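PDB 4QEO: histone-lysine N-methyltransferase, H3 lysine-9 specific SUVH4 from Arabidopsis thaliana, which methylates histone H3 to set a mark of transcriptional repression, and binds methylated DNA, coupling histone methylation to DNA methylation. Local coordinates for residues 237-249 with 255-268. Sequence-based numbering, arbitrary orientation.
Sequences IEGLVCEDISGGL and PATNRVDDSPVSPT
A classic beta bulge puts Val241 and Cys242 opposite the single residue Ala256, where strand 240-242 runs antiparallel to strand 256-257 at the margin of a small mixed sheet. Ala256 O takes the N-H of Val241 at 2.8 Å in a nearly straight bond (164°), and that of Cys242 more weakly. Ala256 N returns a bond to Cys242 O (3.0 Å), while Asn258 N reaches Gly239 O past the bulge. Val241 buries the most surface. Its CG1 stands anti to the backbone N (chi1 169°) and turns to the returning chain, meeting Val265 O; CG2 lies alongside Asn258 CB (3.8 Å) and against Pro264 CB. The side chain thus lies between Asn258 and the returning loop 264-265. Cutting it back to an alanine removes both methyls and would probably leave a gap between Asn258 CB and Pro264 CB.

Ile245 has the second-largest buried surface of the contact. Its CG2 packs on Ala256 CB (3.7 Å) and also touches Pro267 CG, the two side chains crossing at about a right angle, while its CB meets Thr268 CG2. Val359, Tyr273, Phe455 and Phe458 also touch this isoleucine, and strand 357-361 continues the sheet beyond 256-257. Pro267 leans on Phe458, and its side chain comes to about 7 Å from the bound S-adenosyl-L-homocysteine, so this packing borders the cofactor site without forming it. At the surface end, the type II turn 237-240 sets Glu238 CB 3.9 Å above the centre of the Arg259 guanidinium. Glu238 OE2 stands 3.4 Å from Arg259 NH2, a salt bridge by charge alone, because OE2 lies well out of the guanidinium plane and no N-H points at it; the carboxylate and guanidinium planes are 56° apart.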
ATOM      1  N   ILE A 237      14.043 -17.793  16.302  1.00 96.00           N
ATOM      2  CA  ILE A 237      13.324 -16.535  16.112  1.00 92.89           C
ATOM      3  C   ILE A 237      12.191 -16.411  17.144  1.00 92.36           C
ATOM      4  O   ILE A 237      11.522 -17.392  17.466  1.00 95.35           O
ATOM      5  CB  ILE A 237      12.847 -16.364  14.641  1.00 96.11           C
ATOM      6  CG1 ILE A 237      14.021 -15.931  13.747  1.00 97.25           C
ATOM      7  CG2 ILE A 237      11.728 -15.342  14.536  1.00 92.40           C
ATOM      8  CD1 ILE A 237      15.029 -17.030  13.426  1.00 98.51           C
ATOM      9  N   GLU A 238      11.996 -15.199  17.656  1.00 87.51           N
ATOM     10  CA  GLU A 238      11.308 -14.954  18.931  1.00 86.16           C
ATOM     11  C   GLU A 238       9.809 -15.259  19.032  1.00 77.53           C
ATOM     12  O   GLU A 238       9.020 -14.809  18.218  1.00 73.64           O
ATOM     13  CB  GLU A 238      11.554 -13.508  19.358  1.00 91.67           C
ATOM     14  CG  GLU A 238      13.019 -13.177  19.568  1.00 97.37           C
ATOM     15  CD  GLU A 238      13.383 -13.086  21.033  1.00102.91           C
ATOM     16  OE1 GLU A 238      14.571 -13.282  21.366  1.00105.38           O
ATOM     17  OE2 GLU A 238      12.481 -12.813  21.851  1.00104.46           O
ATOM     18  N   GLY A 239       9.430 -15.999  20.069  1.00 70.42           N
ATOM     19  CA  GLY A 239       8.031 -16.300  20.334  1.00 67.50           C
ATOM     20  C   GLY A 239       7.438 -17.266  19.326  1.00 64.36           C
ATOM     21  O   GLY A 239       6.220 -17.458  19.271  1.00 64.22           O
ATOM     22  N   LEU A 240       8.313 -17.871  18.526  1.00 67.66           N
ATOM     23  CA  LEU A 240       7.920 -18.838  17.507  1.00 70.37           C
ATOM     24  C   LEU A 240       7.126 -19.982  18.117  1.00 71.21           C
ATOM     25  O   LEU A 240       7.529 -20.567  19.120  1.00 72.90           O
ATOM     26  CB  LEU A 240       9.165 -19.386  16.806  1.00 72.45           C
ATOM     27  CG  LEU A 240       9.042 -19.932  15.383  1.00 71.61           C
ATOM     28  CD1 LEU A 240       8.955 -21.448  15.396  1.00 72.45           C
ATOM     29  CD2 LEU A 240       7.849 -19.313  14.655  1.00 68.16           C
ATOM     30  N   VAL A 241       5.993 -20.293  17.506  1.00 73.73           N
ATOM     31  CA  VAL A 241       5.118 -21.332  18.012  1.00 75.76           C
ATOM     32  C   VAL A 241       4.978 -22.429  16.961  1.00 74.25           C
ATOM     33  O   VAL A 241       4.817 -23.608  17.279  1.00 76.87           O
ATOM     34  CB  VAL A 241       3.747 -20.743  18.390  1.00 80.21           C
ATOM     35  CG1 VAL A 241       2.753 -21.837  18.655  1.00 86.08           C
ATOM     36  CG2 VAL A 241       3.881 -19.852  19.614  1.00 82.78           C
ATOM     37  N   CYS A 242       5.076 -22.029  15.702  1.00 67.33           N
ATOM     38  CA  CYS A 242       4.950 -22.951  14.587  1.00 66.74           C
ATOM     39  C   CYS A 242       5.862 -22.481  13.465  1.00 63.36           C
ATOM     40  O   CYS A 242       5.775 -21.337  13.032  1.00 60.49           O
ATOM     41  CB  CYS A 242       3.495 -23.004  14.111  1.00 66.14           C
ATOM     42  SG  CYS A 242       3.176 -24.098  12.709  1.00 69.34           S
ATOM     43  N   GLU A 243       6.738 -23.365  12.999  1.00 72.10           N
ATOM     44  CA  GLU A 243       7.701 -23.033  11.954  1.00 75.12           C
ATOM     45  C   GLU A 243       7.009 -22.665  10.625  1.00 70.60           C
ATOM     46  O   GLU A 243       7.595 -21.983   9.782  1.00 68.47           O
ATOM     47  CB  GLU A 243       8.681 -24.200  11.760  1.00 86.22           C
ATOM     48  CG  GLU A 243      10.060 -23.809  11.236  1.00 95.21           C
ATOM     49  CD  GLU A 243      11.171 -23.999  12.264  1.00101.90           C
ATOM     50  OE1 GLU A 243      10.940 -24.681  13.289  1.00103.69           O
ATOM     51  OE2 GLU A 243      12.279 -23.464  12.044  1.00102.93           O
ATOM     52  N   ASP A 244       5.757 -23.100  10.462  1.00 61.97           N
ATOM     53  CA  ASP A 244       5.001 -22.897   9.221  1.00 57.25           C
ATOM     54  C   ASP A 244       3.574 -23.417   9.363  1.00 56.71           C
ATOM     55  O   ASP A 244       3.358 -24.623   9.350  1.00 59.05           O
ATOM     56  CB  ASP A 244       5.683 -23.633   8.067  1.00 55.71           C
ATOM     57  CG  ASP A 244       4.915 -23.520   6.755  1.00 59.68           C
ATOM     58  OD1 ASP A 244       3.965 -22.714   6.659  1.00 55.89           O
ATOM     59  OD2 ASP A 244       5.278 -24.238   5.801  1.00 62.15           O
ATOM     60  N   ILE A 245       2.595 -22.525   9.472  1.00 56.21           N
ATOM     61  CA  ILE A 245       1.210 -22.968   9.653  1.00 54.30           C
ATOM     62  C   ILE A 245       0.681 -23.749   8.450  1.00 58.16           C
ATOM     63  O   ILE A 245      -0.207 -24.596   8.594  1.00 57.37           O
ATOM     64  CB  ILE A 245       0.250 -21.804   9.965  1.00 54.77           C
ATOM     65  CG1 ILE A 245       0.212 -20.810   8.805  1.00 49.04           C
ATOM     66  CG2 ILE A 245       0.658 -21.111  11.251  1.00 57.75           C
ATOM     67  CD1 ILE A 245      -0.968 -19.863   8.848  1.00 52.12           C
ATOM     68  N   SER A 246       1.223 -23.467   7.269  1.00 55.75           N
ATOM     69  CA  SER A 246       0.843 -24.211   6.077  1.00 58.58           C
ATOM     70  C   SER A 246       1.495 -25.582   6.201  1.00 63.49           C
ATOM     71  O   SER A 246       2.300 -25.814   7.102  1.00 67.58           O
ATOM     72  CB  SER A 246       1.290 -23.482   4.802  1.00 54.82           C
ATOM     73  OG  SER A 246       2.606 -23.843   4.408  1.00 54.11           O
ATOM     74  N   GLY A 247       1.163 -26.507   5.318  1.00 64.63           N
ATOM     75  CA  GLY A 247       1.728 -27.840   5.458  1.00 74.84           C
ATOM     76  C   GLY A 247       3.195 -27.884   5.065  1.00 79.66           C
ATOM     77  O   GLY A 247       3.877 -28.892   5.259  1.00 84.13           O
ATOM     78  N   GLY A 248       3.687 -26.761   4.552  1.00 71.92           N
ATOM     79  CA  GLY A 248       4.797 -26.765   3.624  1.00 66.16           C
ATOM     80  C   GLY A 248       4.097 -26.645   2.282  1.00 63.26           C
ATOM     81  O   GLY A 248       4.695 -26.762   1.208  1.00 66.55           O
ATOM     82  N   LEU A 249       2.791 -26.407   2.374  1.00 56.04           N
ATOM     83  CA  LEU A 249       1.904 -26.259   1.226  1.00 48.41           C
ATOM     84  C   LEU A 249       2.093 -24.937   0.490  1.00 50.90           C
ATOM     85  O   LEU A 249       2.104 -24.892  -0.736  1.00 55.59           O
ATOM     86  CB  LEU A 249       0.447 -26.384   1.685  1.00 45.48           C
ATOM     87  CG  LEU A 249      -0.025 -27.784   2.101  1.00 48.91           C
ATOM     88  CD1 LEU A 249      -1.537 -27.813   2.376  1.00 46.92           C
ATOM     89  CD2 LEU A 249       0.348 -28.805   1.030  1.00 47.22           C
ATOM     90  N   PRO A 255       5.365 -18.658   9.191  1.00 55.86           N
ATOM     91  CA  PRO A 255       5.590 -18.852  10.628  1.00 58.17           C
ATOM     92  C   PRO A 255       4.518 -18.200  11.500  1.00 54.70           C
ATOM     93  O   PRO A 255       3.861 -17.235  11.096  1.00 53.47           O
ATOM     94  CB  PRO A 255       6.950 -18.185  10.865  1.00 57.08           C
ATOM     95  CG  PRO A 255       7.176 -17.312   9.674  1.00 56.33           C
ATOM     96  CD  PRO A 255       6.508 -18.000   8.537  1.00 51.59           C
ATOM     97  N   ALA A 256       4.347 -18.739  12.700  1.00 59.83           N
ATOM     98  CA  ALA A 256       3.415 -18.174  13.663  1.00 59.94           C
ATOM     99  C   ALA A 256       4.120 -17.893  14.986  1.00 59.20           C
ATOM    100  O   ALA A 256       4.892 -18.718  15.466  1.00 60.28           O
ATOM    101  CB  ALA A 256       2.232 -19.111  13.871  1.00 60.25           C
ATOM    102  N   THR A 257       3.860 -16.725  15.570  1.00 59.34           N
ATOM    103  CA  THR A 257       4.454 -16.371  16.854  1.00 61.90           C
ATOM    104  C   THR A 257       3.411 -15.917  17.860  1.00 64.65           C
ATOM    105  O   THR A 257       2.416 -15.295  17.501  1.00 61.91           O
ATOM    106  CB  THR A 257       5.516 -15.260  16.716  1.00 60.44           C
ATOM    107  OG1 THR A 257       4.902 -14.070  16.204  1.00 55.79           O
ATOM    108  CG2 THR A 257       6.636 -15.703  15.776  1.00 62.09           C
ATOM    109  N   ASN A 258       3.624 -16.282  19.114  1.00 68.13           N
ATOM    110  CA  ASN A 258       2.909 -15.686  20.212  1.00 73.80           C
ATOM    111  C   ASN A 258       3.954 -15.050  21.087  1.00 77.90           C
ATOM    112  O   ASN A 258       4.813 -15.709  21.616  1.00 75.94           O
ATOM    113  CB  ASN A 258       2.152 -16.727  20.996  1.00 79.24           C
ATOM    114  CG  ASN A 258       1.188 -16.127  21.984  1.00 82.96           C
ATOM    115  OD1 ASN A 258       1.420 -15.063  22.523  1.00 84.20           O
ATOM    116  ND2 ASN A 258       0.103 -16.819  22.229  1.00 86.80           N
ATOM    117  N   ARG A 259       3.913 -13.737  21.158  1.00 82.08           N
ATOM    118  CA  ARG A 259       4.786 -12.998  22.012  1.00 87.41           C
ATOM    119  C   ARG A 259       3.939 -12.515  23.137  1.00 94.05           C
ATOM    120  O   ARG A 259       4.442 -12.060  24.118  1.00 96.71           O
ATOM    121  CB  ARG A 259       5.316 -11.793  21.266  1.00 85.91           C
ATOM    122  CG  ARG A 259       6.712 -11.367  21.636  1.00 87.92           C
ATOM    123  CD  ARG A 259       7.711 -12.029  20.733  1.00 88.29           C
ATOM    124  NE  ARG A 259       8.528 -11.052  20.032  1.00 89.64           N
ATOM    125  CZ  ARG A 259       9.541 -10.384  20.575  1.00 90.93           C
ATOM    126  NH1 ARG A 259      10.234  -9.527  19.850  1.00 89.81           N
ATOM    127  NH2 ARG A 259       9.868 -10.575  21.838  1.00 91.05           N
ATOM    128  N   VAL A 260       2.633 -12.537  22.945  1.00 99.45           N
ATOM    129  CA  VAL A 260       1.709 -12.124  23.975  1.00105.79           C
ATOM    130  C   VAL A 260       1.613 -13.070  25.172  1.00114.98           C
ATOM    131  O   VAL A 260       1.693 -12.652  26.317  1.00119.35           O
ATOM    132  CB  VAL A 260       0.327 -11.858  23.366  1.00101.10           C
ATOM    133  CG1 VAL A 260      -0.786 -12.333  24.272  1.00102.79           C
ATOM    134  CG2 VAL A 260       0.165 -10.395  23.025  1.00 97.45           C
ATOM    135  N   ASP A 261       1.516 -14.358  24.902  1.00116.99           N
ATOM    136  CA  ASP A 261       1.367 -15.343  25.967  1.00122.82           C
ATOM    137  C   ASP A 261       2.476 -16.368  26.025  1.00123.06           C
ATOM    138  O   ASP A 261       2.844 -16.930  25.023  1.00120.58           O
ATOM    139  CB  ASP A 261       0.069 -16.141  25.806  1.00124.71           C
ATOM    140  CG  ASP A 261      -1.070 -15.311  25.331  1.00124.06           C
ATOM    141  OD1 ASP A 261      -1.957 -15.841  24.621  1.00120.19           O
ATOM    142  OD2 ASP A 261      -1.058 -14.122  25.685  1.00126.41           O
ATOM    143  N   ASP A 262       2.991 -16.629  27.212  1.00122.97           N
ATOM    144  CA  ASP A 262       3.564 -17.916  27.507  1.00123.87           C
ATOM    145  C   ASP A 262       2.269 -18.645  27.612  1.00127.68           C
ATOM    146  O   ASP A 262       1.261 -18.006  27.845  1.00127.52           O
ATOM    147  CB  ASP A 262       4.252 -17.919  28.846  1.00125.17           C
ATOM    148  CG  ASP A 262       3.428 -17.276  29.903  1.00123.38           C
ATOM    149  OD1 ASP A 262       4.024 -16.630  30.771  1.00123.91           O
ATOM    150  OD2 ASP A 262       2.194 -17.413  29.860  1.00121.32           O
ATOM    151  N   SER A 263       2.250 -19.962  27.460  1.00137.08           N
ATOM    152  CA  SER A 263       0.971 -20.613  27.244  1.00140.10           C
ATOM    153  C   SER A 263       0.687 -20.692  25.742  1.00132.87           C
ATOM    154  O   SER A 263      -0.433 -20.454  25.275  1.00130.86           O
ATOM    155  CB  SER A 263      -0.127 -19.834  27.988  1.00145.89           C
ATOM    156  OG  SER A 263      -0.762 -18.867  27.174  1.00145.29           O
ATOM    157  N   PRO A 264       1.762 -20.977  25.014  1.00125.86           N
ATOM    158  CA  PRO A 264       1.871 -20.843  23.563  1.00119.39           C
ATOM    159  C   PRO A 264       1.383 -21.998  22.684  1.00113.78           C
ATOM    160  O   PRO A 264       2.185 -22.683  22.061  1.00112.25           O
ATOM    161  CB  PRO A 264       3.368 -20.679  23.368  1.00119.75           C
ATOM    162  CG  PRO A 264       3.955 -21.498  24.455  1.00124.64           C
ATOM    163  CD  PRO A 264       3.030 -21.395  25.625  1.00128.02           C
ATOM    164  N   VAL A 265       0.077 -22.177  22.594  1.00108.66           N
ATOM    165  CA  VAL A 265      -0.491 -23.100  21.631  1.00102.00           C
ATOM    166  C   VAL A 265      -0.375 -22.443  20.272  1.00 97.76           C
ATOM    167  O   VAL A 265      -0.139 -21.249  20.192  1.00 95.38           O
ATOM    168  CB  VAL A 265      -1.942 -23.444  21.954  1.00 99.67           C
ATOM    169  CG1 VAL A 265      -2.216 -23.194  23.421  1.00103.44           C
ATOM    170  CG2 VAL A 265      -2.885 -22.657  21.086  1.00 95.25           C
ATOM    171  N   SER A 266      -0.471 -23.234  19.216  1.00 99.50           N
ATOM    172  CA  SER A 266      -0.314 -22.729  17.878  1.00 93.69           C
ATOM    173  C   SER A 266      -1.678 -22.671  17.225  1.00 90.79           C
ATOM    174  O   SER A 266      -2.552 -23.415  17.577  1.00 92.35           O
ATOM    175  CB  SER A 266       0.630 -23.619  17.107  1.00 92.68           C
ATOM    176  OG  SER A 266       0.322 -23.593  15.752  1.00 91.93           O
ATOM    177  N   PRO A 267      -1.853 -21.743  16.303  1.00 80.06           N
ATOM    178  CA  PRO A 267      -3.132 -21.465  15.648  1.00 75.79           C
ATOM    179  C   PRO A 267      -3.652 -22.665  14.858  1.00 77.66           C
ATOM    180  O   PRO A 267      -4.851 -22.740  14.583  1.00 81.24           O
ATOM    181  CB  PRO A 267      -2.790 -20.312  14.699  1.00 67.19           C
ATOM    182  CG  PRO A 267      -1.310 -20.382  14.518  1.00 64.59           C
ATOM    183  CD  PRO A 267      -0.793 -20.832  15.837  1.00 71.73           C
ATOM    184  N   THR A 268      -2.756 -23.589  14.514  1.00 83.25           N
ATOM    185  CA  THR A 268      -3.111 -24.764  13.720  1.00 84.23           C
ATOM    186  C   THR A 268      -3.929 -25.799  14.496  1.00 87.90           C
ATOM    187  O   THR A 268      -4.644 -26.593  13.901  1.00 91.47           O
ATOM    188  CB  THR A 268      -1.856 -25.457  13.148  1.00 80.89           C
ATOM    189  OG1 THR A 268      -0.895 -25.631  14.197  1.00 82.33           O
ATOM    190  CG2 THR A 268      -1.237 -24.623  12.019  1.00 75.49           C
TER